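Local coordinates for protein serpin 2 (Anopheles gambiae, PDB 3PZF) that inhibits clip-domain serine proteases of the mosquito hemolymph and so holds back the melanization immune response, at residues A[181-186]-A[386-391]. Sequence-based numbering, arbitrary orientation.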
ATOM      1  N   ASN A 181      10.651   0.360  -3.275  1.00 25.45           N
ATOM      2  CA  ASN A 181       9.551  -0.564  -3.407  1.00 21.95           C
ATOM      3  C   ASN A 181       8.449   0.028  -4.277  1.00 22.51           C
ATOM      4  O   ASN A 181       8.090   1.191  -4.133  1.00 19.54           O
ATOM      5  CB  ASN A 181       8.966  -0.907  -2.037  1.00 19.36           C
ATOM      6  CG  ASN A 181       7.700  -1.733  -2.141  1.00 23.17           C
ATOM      7  OD1 ASN A 181       7.745  -2.957  -2.313  1.00 26.15           O
ATOM      8  ND2 ASN A 181       6.576  -1.075  -2.057  1.00 19.04           N
ATOM      9  N   VAL A 182       7.916  -0.786  -5.176  1.00 18.92           N
ATOM     10  CA  VAL A 182       6.772  -0.381  -5.980  1.00 20.60           C
ATOM     11  C   VAL A 182       5.764  -1.521  -6.005  1.00 21.86           C
ATOM     12  O   VAL A 182       6.074  -2.671  -5.703  1.00 23.73           O
ATOM     13  CB  VAL A 182       7.152   0.021  -7.436  1.00 22.70           C
ATOM     14  CG1 VAL A 182       8.047   1.269  -7.440  1.00 21.91           C
ATOM     15  CG2 VAL A 182       7.864  -1.118  -8.143  1.00 27.88           C
ATOM     16  N   ILE A 183       4.532  -1.186  -6.361  1.00 23.34           N
ATOM     17  CA  ILE A 183       3.472  -2.178  -6.405  1.00 18.56           C
ATOM     18  C   ILE A 183       2.579  -1.849  -7.581  1.00 27.76           C
ATOM     19  O   ILE A 183       2.454  -0.681  -7.959  1.00 26.63           O
ATOM     20  CB  ILE A 183       2.639  -2.190  -5.125  1.00 22.26           C
ATOM     21  CG1 ILE A 183       1.650  -3.366  -5.167  1.00 21.04           C
ATOM     22  CG2 ILE A 183       1.916  -0.841  -4.965  1.00 22.86           C
ATOM     23  CD1 ILE A 183       0.896  -3.591  -3.844  1.00 26.44           C
ATOM     24  N   TYR A 184       2.020  -2.882  -8.195  1.00 22.25           N
ATOM     25  CA  TYR A 184       1.186  -2.697  -9.383  1.00 27.14           C
ATOM     26  C   TYR A 184       0.042  -3.684  -9.287  1.00 25.67           C
ATOM     27  O   TYR A 184       0.227  -4.814  -8.806  1.00 23.99           O
ATOM     28  CB  TYR A 184       2.007  -2.931 -10.657  1.00 33.24           C
ATOM     29  CG  TYR A 184       1.169  -3.234 -11.883  1.00 31.38           C
ATOM     30  CD1 TYR A 184       0.659  -2.211 -12.667  1.00 32.15           C
ATOM     31  CD2 TYR A 184       0.877  -4.545 -12.242  1.00 29.74           C
ATOM     32  CE1 TYR A 184      -0.103  -2.487 -13.802  1.00 36.67           C
ATOM     33  CE2 TYR A 184       0.120  -4.833 -13.369  1.00 34.18           C
ATOM     34  CZ  TYR A 184      -0.369  -3.804 -14.141  1.00 38.14           C
ATOM     35  OH  TYR A 184      -1.128  -4.093 -15.253  1.00 44.50           O
ATOM     36  N   PHE A 185      -1.153  -3.261  -9.702  1.00 24.06           N
ATOM     37  CA  PHE A 185      -2.314  -4.124  -9.577  1.00 26.37           C
ATOM     38  C   PHE A 185      -3.304  -3.875 -10.702  1.00 32.11           C
ATOM     39  O   PHE A 185      -3.741  -2.755 -10.912  1.00 27.95           O
ATOM     40  CB  PHE A 185      -3.016  -3.902  -8.247  1.00 19.35           C
ATOM     41  CG  PHE A 185      -4.372  -4.543  -8.177  1.00 25.48           C
ATOM     42  CD1 PHE A 185      -4.518  -5.911  -8.353  1.00 23.20           C
ATOM     43  CD2 PHE A 185      -5.500  -3.777  -7.950  1.00 22.77           C
ATOM     44  CE1 PHE A 185      -5.775  -6.503  -8.290  1.00 21.85           C
ATOM     45  CE2 PHE A 185      -6.765  -4.367  -7.889  1.00 28.69           C
ATOM     46  CZ  PHE A 185      -6.894  -5.733  -8.069  1.00 24.73           C
ATOM     47  N   LYS A 186      -3.605  -4.942 -11.432  1.00 22.34           N
ATOM     48  CA  LYS A 186      -4.645  -4.944 -12.429  1.00 25.21           C
ATOM     49  C   LYS A 186      -5.678  -5.975 -12.020  1.00 29.10           C
ATOM     50  O   LYS A 186      -5.344  -7.134 -11.720  1.00 25.82           O
ATOM     51  CB  LYS A 186      -4.070  -5.306 -13.800  1.00 27.22           C
ATOM     52  CG  LYS A 186      -5.143  -5.478 -14.867  1.00 35.95           C
ATOM     53  CD  LYS A 186      -4.563  -5.917 -16.201  1.00 51.99           C
ATOM     54  CE  LYS A 186      -3.545  -4.919 -16.727  1.00 58.92           C
ATOM     55  N   MET A 386      -3.222  -5.885   4.109  1.00 17.51           N
ATOM     56  CA  MET A 386      -3.595  -4.557   3.614  1.00 19.15           C
ATOM     57  C   MET A 386      -2.624  -4.147   2.496  1.00 19.27           C
ATOM     58  O   MET A 386      -1.585  -3.536   2.752  1.00 18.72           O
ATOM     59  CB  MET A 386      -3.586  -3.531   4.755  1.00 19.49           C
ATOM     60  CG  MET A 386      -4.506  -2.297   4.522  1.00 19.34           C
ATOM     61  SD  MET A 386      -4.307  -1.048   5.811  1.00 20.57           S
ATOM     62  CE  MET A 386      -5.782  -0.061   5.499  1.00 23.60           C
ATOM     63  N   LEU A 387      -2.957  -4.536   1.266  1.00 16.09           N
ATOM     64  CA  LEU A 387      -2.048  -4.409   0.138  1.00 15.91           C
ATOM     65  C   LEU A 387      -1.972  -2.981  -0.409  1.00 19.33           C
ATOM     66  O   LEU A 387      -0.906  -2.532  -0.830  1.00 19.40           O
ATOM     67  CB  LEU A 387      -2.466  -5.379  -0.964  1.00 17.47           C
ATOM     68  CG  LEU A 387      -2.324  -6.850  -0.530  1.00 22.18           C
ATOM     69  CD1 LEU A 387      -3.092  -7.722  -1.515  1.00 23.32           C
ATOM     70  CD2 LEU A 387      -0.817  -7.181  -0.517  1.00 22.87           C
ATOM     71  N   PHE A 388      -3.114  -2.290  -0.432  1.00 16.67           N
ATOM     72  CA  PHE A 388      -3.166  -0.852  -0.804  1.00 22.05           C
ATOM     73  C   PHE A 388      -3.958  -0.115   0.251  1.00 17.24           C
ATOM     74  O   PHE A 388      -4.917  -0.683   0.795  1.00 17.86           O
ATOM     75  CB  PHE A 388      -3.902  -0.620  -2.131  1.00 20.20           C
ATOM     76  CG  PHE A 388      -3.114  -1.005  -3.354  1.00 17.19           C
ATOM     77  CD1 PHE A 388      -2.529  -0.019  -4.161  1.00 23.53           C
ATOM     78  CD2 PHE A 388      -3.006  -2.342  -3.735  1.00 17.39           C
ATOM     79  CE1 PHE A 388      -1.840  -0.370  -5.305  1.00 20.46           C
ATOM     80  CE2 PHE A 388      -2.303  -2.694  -4.888  1.00 20.34           C
ATOM     81  CZ  PHE A 388      -1.712  -1.703  -5.665  1.00 20.55           C
ATOM     82  N   ALA A 389      -3.595   1.131   0.526  1.00 16.18           N
ATOM     83  CA  ALA A 389      -4.430   2.014   1.363  1.00 17.30           C
ATOM     84  C   ALA A 389      -4.327   3.406   0.776  1.00 19.46           C
ATOM     85  O   ALA A 389      -3.267   3.801   0.291  1.00 17.03           O
ATOM     86  CB  ALA A 389      -3.945   2.037   2.791  1.00 18.46           C
ATOM     87  N   GLY A 390      -5.404   4.181   0.808  1.00 17.73           N
ATOM     88  CA  GLY A 390      -5.284   5.516   0.220  1.00 15.54           C
ATOM     89  C   GLY A 390      -6.472   6.360   0.589  1.00 14.39           C
ATOM     90  O   GLY A 390      -7.407   5.901   1.284  1.00 17.59           O
ATOM     91  N   LYS A 391      -6.453   7.608   0.123  1.00 17.93           N
ATOM     92  CA  LYS A 391      -7.631   8.435   0.280  1.00 18.48           C
ATOM     93  C   LYS A 391      -7.779   9.294  -0.945  1.00 21.06           C
ATOM     94  O   LYS A 391      -6.825   9.547  -1.670  1.00 20.22           O
ATOM     95  CB  LYS A 391      -7.522   9.299   1.531  1.00 19.79           C
ATOM     96  CG  LYS A 391      -6.320  10.218   1.512  1.00 24.36           C
ATOM     97  CD  LYS A 391      -6.418  11.267   2.593  1.00 25.17           C
ATOM     98  CE  LYS A 391      -5.232  12.236   2.472  1.00 29.87           C
ATOM     99  NZ  LYS A 391      -5.353  13.406   3.363  1.00 27.19           N
TER
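I183, F185 and F388 join beta-sheet A to beta-sheet B in the hydrophobic core of the serpin fold. Strand 177-188 belongs to sheet A and strand 386-392 to sheet B. The two segments cross almost at right angles (93°), with their axes 9.0 Å apart at closest approach. Side chains carry most of the contact. CE1, CE2 and CZ of the F388 ring fit between I183 CD1 and F185 CB, which lie on opposite sides of the ring plane. CG of F388 is anti to the carbonyl carbon (chi1 -75°), which brings the far end of the ring against I183 and F185. I183 grips the ring with both branches. Its CD1 lies 3.5 Å from CE2 of F388, while its CG2 is 3.8 Å from CE1 of F388. The extended CG1-CD1 arm also brings CD1 to 3.7 Å from the backbone O of L387. F185 takes part through CB, which is 3.6 Å from CZ of F388. CG of F185 is anti to the backbone N (chi1 168°), and its ring turns off to pack edge-to-face with Y239. L387 and F388 both face I378, forming a classic beta bulge in strand 386-392. The O of L387 is hydrogen-bonded to S44 OG. I108 and L106 of strand 105-115 flank I183 and F185 in sheet A, I378 of strand 374-380 touches F185 and F388, and F46 of helix 45-58 packs on L387.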